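Local structure of transcriptional regulator (Vibrio virus VP882, 7DWM) at residues Gly99-Ile111 against Gly119-Ala131. The protein binds the small-molecule signal 3,5-dimethylpyrazin-2-ol (DPO) and, as a LuxR-family transcriptional regulator of a vibriophage, probably binds DNA to control gene expression. Residues are numbered along the deposited sequence; the frame is centred on the assembly and turned at random.
With A1U (3,5-dimethylpyrazin-2-ol), chain C.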
# COMPACT_ATOMS: atom_id res chain seq x y z
N GLY A 99 -14.04 -17.39 -6.61
CA GLY A 99 -12.74 -17.58 -7.21
C GLY A 99 -11.61 -17.16 -6.29
O GLY A 99 -11.81 -16.63 -5.19
N TRP A 100 -10.39 -17.44 -6.74
CA TRP A 100 -9.21 -17.03 -6.00
C TRP A 100 -9.06 -15.51 -6.06
O TRP A 100 -9.21 -14.90 -7.12
CB TRP A 100 -7.96 -17.70 -6.56
CG TRP A 100 -7.77 -19.10 -6.08
CD1 TRP A 100 -8.33 -20.23 -6.59
CD2 TRP A 100 -6.94 -19.53 -4.99
NE1 TRP A 100 -7.91 -21.34 -5.89
CE2 TRP A 100 -7.06 -20.93 -4.90
CE3 TRP A 100 -6.12 -18.86 -4.07
CZ2 TRP A 100 -6.38 -21.68 -3.93
CZ3 TRP A 100 -5.44 -19.61 -3.12
CH2 TRP A 100 -5.58 -21.00 -3.05
N ARG A 101 -8.74 -14.91 -4.91
CA ARG A 101 -8.48 -13.48 -4.85
C ARG A 101 -7.33 -13.21 -3.90
O ARG A 101 -7.02 -14.00 -3.00
CB ARG A 101 -9.72 -12.68 -4.42
CG ARG A 101 -10.97 -12.87 -5.27
CD ARG A 101 -10.79 -12.34 -6.69
NE ARG A 101 -11.04 -10.91 -6.81
CZ ARG A 101 -11.32 -10.30 -7.96
NH1 ARG A 101 -11.39 -11.00 -9.08
NH2 ARG A 101 -11.53 -8.99 -7.98
N VAL A 102 -6.72 -12.05 -4.12
CA VAL A 102 -5.61 -11.53 -3.33
C VAL A 102 -6.16 -10.34 -2.57
O VAL A 102 -6.29 -9.24 -3.12
CB VAL A 102 -4.42 -11.12 -4.21
CG1 VAL A 102 -3.26 -10.63 -3.36
CG2 VAL A 102 -3.99 -12.28 -5.11
N PHE A 103 -6.51 -10.54 -1.30
CA PHE A 103 -7.01 -9.46 -0.48
C PHE A 103 -5.94 -8.97 0.48
O PHE A 103 -5.01 -9.70 0.85
CB PHE A 103 -8.25 -9.90 0.31
CG PHE A 103 -9.54 -9.53 -0.33
CD1 PHE A 103 -10.39 -8.61 0.27
CD2 PHE A 103 -9.92 -10.09 -1.54
CE1 PHE A 103 -11.59 -8.26 -0.32
CE2 PHE A 103 -11.12 -9.74 -2.14
CZ PHE A 103 -11.95 -8.83 -1.53
N THR A 104 -6.09 -7.72 0.88
CA THR A 104 -5.44 -7.16 2.05
C THR A 104 -6.50 -7.01 3.13
O THR A 104 -7.51 -6.33 2.92
CB THR A 104 -4.80 -5.82 1.70
OG1 THR A 104 -3.62 -6.04 0.91
CG2 THR A 104 -4.48 -4.99 2.94
N PHE A 105 -6.27 -7.64 4.28
CA PHE A 105 -7.12 -7.46 5.46
C PHE A 105 -6.34 -6.69 6.52
O PHE A 105 -5.39 -7.22 7.10
CB PHE A 105 -7.63 -8.81 5.99
CG PHE A 105 -8.84 -9.32 5.27
CD1 PHE A 105 -10.11 -8.95 5.67
CD2 PHE A 105 -8.70 -10.15 4.16
CE1 PHE A 105 -11.23 -9.42 5.00
CE2 PHE A 105 -9.81 -10.61 3.49
CZ PHE A 105 -11.08 -10.25 3.91
N THR A 106 -6.75 -5.45 6.74
CA THR A 106 -6.15 -4.57 7.74
C THR A 106 -6.90 -4.71 9.07
O THR A 106 -8.10 -4.41 9.14
CB THR A 106 -6.16 -3.12 7.27
OG1 THR A 106 -7.45 -2.54 7.49
CG2 THR A 106 -5.84 -3.06 5.79
N LYS A 107 -6.19 -5.16 10.11
CA LYS A 107 -6.80 -5.39 11.41
C LYS A 107 -6.23 -4.41 12.43
O LYS A 107 -5.01 -4.32 12.60
CB LYS A 107 -6.59 -6.84 11.84
CG LYS A 107 -6.96 -7.81 10.73
CD LYS A 107 -6.45 -9.22 10.94
CE LYS A 107 -7.24 -9.95 12.01
NZ LYS A 107 -6.92 -11.40 12.06
N THR A 108 -7.13 -3.69 13.09
CA THR A 108 -6.88 -2.60 14.02
C THR A 108 -7.55 -2.88 15.36
O THR A 108 -8.59 -3.52 15.41
CB THR A 108 -7.39 -1.27 13.46
OG1 THR A 108 -7.10 -0.22 14.39
CG2 THR A 108 -8.90 -1.34 13.19
N PRO A 109 -6.95 -2.41 16.46
CA PRO A 109 -7.60 -2.56 17.77
C PRO A 109 -8.90 -1.76 17.84
O PRO A 109 -9.00 -0.63 17.37
CB PRO A 109 -6.55 -2.01 18.75
CG PRO A 109 -5.25 -1.97 17.98
CD PRO A 109 -5.64 -1.75 16.55
N LEU A 110 -9.91 -2.37 18.46
CA LEU A 110 -11.21 -1.72 18.67
C LEU A 110 -11.25 -0.99 20.01
O LEU A 110 -11.30 -1.62 21.08
CB LEU A 110 -12.35 -2.71 18.53
CG LEU A 110 -13.73 -2.05 18.53
CD1 LEU A 110 -14.69 -2.67 17.53
CD2 LEU A 110 -14.34 -2.10 19.90
N ILE A 111 -11.13 0.33 19.95
CA ILE A 111 -11.35 1.18 21.12
C ILE A 111 -12.65 1.94 20.94
O ILE A 111 -13.10 2.21 19.82
CB ILE A 111 -10.13 2.10 21.31
CG1 ILE A 111 -8.82 1.32 21.14
CG2 ILE A 111 -10.16 2.81 22.66
CD1 ILE A 111 -8.22 1.42 19.77
N GLY A 119 -12.06 -5.64 21.04
CA GLY A 119 -11.82 -6.63 20.02
C GLY A 119 -10.99 -6.04 18.90
O GLY A 119 -10.02 -5.33 19.15
N THR A 120 -11.39 -6.29 17.65
CA THR A 120 -10.67 -5.78 16.50
C THR A 120 -11.65 -5.39 15.40
O THR A 120 -12.76 -5.92 15.32
CB THR A 120 -9.67 -6.80 15.93
OG1 THR A 120 -10.38 -7.92 15.39
CG2 THR A 120 -8.70 -7.29 17.00
N ILE A 121 -11.21 -4.45 14.56
CA ILE A 121 -11.88 -4.09 13.32
C ILE A 121 -11.02 -4.60 12.18
O ILE A 121 -9.79 -4.49 12.24
CB ILE A 121 -12.12 -2.57 13.19
CG1 ILE A 121 -12.59 -1.95 14.50
CG2 ILE A 121 -13.07 -2.24 12.03
CD1 ILE A 121 -11.50 -1.20 15.23
N PHE A 122 -11.65 -5.16 11.16
CA PHE A 122 -10.95 -5.64 9.98
C PHE A 122 -11.54 -4.98 8.74
O PHE A 122 -12.77 -4.86 8.61
CB PHE A 122 -10.98 -7.18 9.86
CG PHE A 122 -12.36 -7.76 9.68
CD1 PHE A 122 -13.05 -8.28 10.76
CD2 PHE A 122 -12.95 -7.81 8.43
CE1 PHE A 122 -14.31 -8.82 10.60
CE2 PHE A 122 -14.22 -8.34 8.27
CZ PHE A 122 -14.89 -8.85 9.35
N HIS A 123 -10.64 -4.54 7.86
CA HIS A 123 -10.96 -3.92 6.58
C HIS A 123 -10.30 -4.75 5.48
O HIS A 123 -9.05 -4.80 5.43
CB HIS A 123 -10.51 -2.47 6.54
CG HIS A 123 -10.80 -1.77 5.25
ND1 HIS A 123 -10.08 -0.68 4.81
CD2 HIS A 123 -11.74 -2.00 4.30
CE1 HIS A 123 -10.56 -0.28 3.65
NE2 HIS A 123 -11.57 -1.06 3.31
N GLY A 124 -11.08 -5.37 4.65
CA GLY A 124 -10.58 -6.16 3.53
C GLY A 124 -10.62 -5.36 2.24
O GLY A 124 -11.64 -4.73 1.92
N GLN A 125 -9.51 -5.38 1.51
CA GLN A 125 -9.39 -4.66 0.24
C GLN A 125 -8.98 -5.62 -0.87
O GLN A 125 -7.98 -6.33 -0.74
CB GLN A 125 -8.37 -3.52 0.35
CG GLN A 125 -8.55 -2.63 1.57
CD GLN A 125 -7.83 -1.30 1.43
OE1 GLN A 125 -7.03 -0.93 2.28
NE2 GLN A 125 -8.12 -0.59 0.35
N ASP A 126 -9.76 -5.62 -1.95
CA ASP A 126 -9.50 -6.49 -3.10
C ASP A 126 -8.36 -5.90 -3.93
O ASP A 126 -8.54 -4.90 -4.63
CB ASP A 126 -10.76 -6.65 -3.94
CG ASP A 126 -10.63 -7.76 -4.97
OD1 ASP A 126 -11.58 -7.95 -5.76
OD2 ASP A 126 -9.58 -8.44 -5.00
N LEU A 127 -7.20 -6.54 -3.87
CA LEU A 127 -6.00 -6.07 -4.55
C LEU A 127 -5.90 -6.51 -6.00
O LEU A 127 -5.10 -5.93 -6.74
CB LEU A 127 -4.76 -6.52 -3.79
CG LEU A 127 -4.52 -5.77 -2.47
CD1 LEU A 127 -3.05 -5.81 -2.11
CD2 LEU A 127 -5.02 -4.33 -2.55
N THR A 128 -6.66 -7.52 -6.43
CA THR A 128 -6.45 -8.12 -7.75
C THR A 128 -6.64 -7.12 -8.89
O THR A 128 -5.74 -6.93 -9.72
CB THR A 128 -7.41 -9.30 -7.93
OG1 THR A 128 -8.76 -8.82 -7.94
CG2 THR A 128 -7.25 -10.29 -6.79
N ASP A 129 -7.80 -6.47 -8.95
CA ASP A 129 -8.07 -5.53 -10.04
C ASP A 129 -7.31 -4.22 -9.85
O ASP A 129 -6.74 -3.66 -10.81
CB ASP A 129 -9.57 -5.27 -10.16
CG ASP A 129 -10.17 -4.68 -8.89
OD1 ASP A 129 -9.63 -4.96 -7.80
OD2 ASP A 129 -11.18 -3.95 -8.99
N THR A 130 -7.30 -3.71 -8.63
CA THR A 130 -6.70 -2.41 -8.38
C THR A 130 -5.19 -2.44 -8.51
O THR A 130 -4.59 -1.41 -8.81
CB THR A 130 -7.10 -1.90 -7.00
OG1 THR A 130 -6.52 -2.73 -5.99
CG2 THR A 130 -8.62 -1.91 -6.85
N ALA A 131 -4.56 -3.61 -8.35
CA ALA A 131 -3.13 -3.70 -8.61
C ALA A 131 -2.81 -3.31 -10.05
O ALA A 131 -1.96 -2.45 -10.30
CB ALA A 131 -2.63 -5.12 -8.31
CAB A1U C . -9.35 -13.19 6.56
CAC A1U C . -10.71 -13.17 6.19
CAE A1U C . -11.23 -12.29 8.30
CAF A1U C . -9.85 -12.35 8.58
CAG A1U C . -11.13 -13.65 4.83
CAH A1U C . -12.24 -11.78 9.29
NAA A1U C . -8.88 -12.79 7.77
NAD A1U C . -11.64 -12.71 7.09
OAI A1U C . -9.48 -11.91 9.86
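The F105 ring lies between G124 and the bound 3,5-dimethylpyrazin-2-ol: G124 CA makes a CH-pi contact over one face, 3.8 Å from the ring centroid, while the ligand covers the opposite face and F122 CD2 stands at the edge. CG of F105 is set beside its own backbone N (chi1 -83°), which lays the ring across the neighbouring strand, over the glycine. F122 turns a face to the same ligand, whose methyl CAH sits above the ring centre, 3.8 Å from F122 CE1. K107, on the same side of the sheet, reaches the ligand hydroxyl by a weak bond from NZ to OAI, 3.4 Å; the ammonium also forms a salt bridge with D78 and a hydrogen bond with Q77. Farther along, the F103 ring lies over the backbone of D126, nearly parallel to its carboxylate. That carboxylate forms a salt bridge with R101 and, as N-cap of helix 127-139, weakly accepts from T128 N. T128 lies over one guanidinium face. Between the strands, T104, T106 and T108 form hydrogen-bonded pairs with Q125, H123 and I121, and L127 N donates to V102 O (2.9 Å) where the second strand gives way to the helix. On the face away from the ligand, I121 CD1 packs against T108 CG2, and the Q125 side-chain amide is hydrogen-bonded to that of Q125 of the second subunit. This antiparallel hairpin belongs to the PAS-fold sheet, one face lining the ligand pocket and the other meeting the partner subunit.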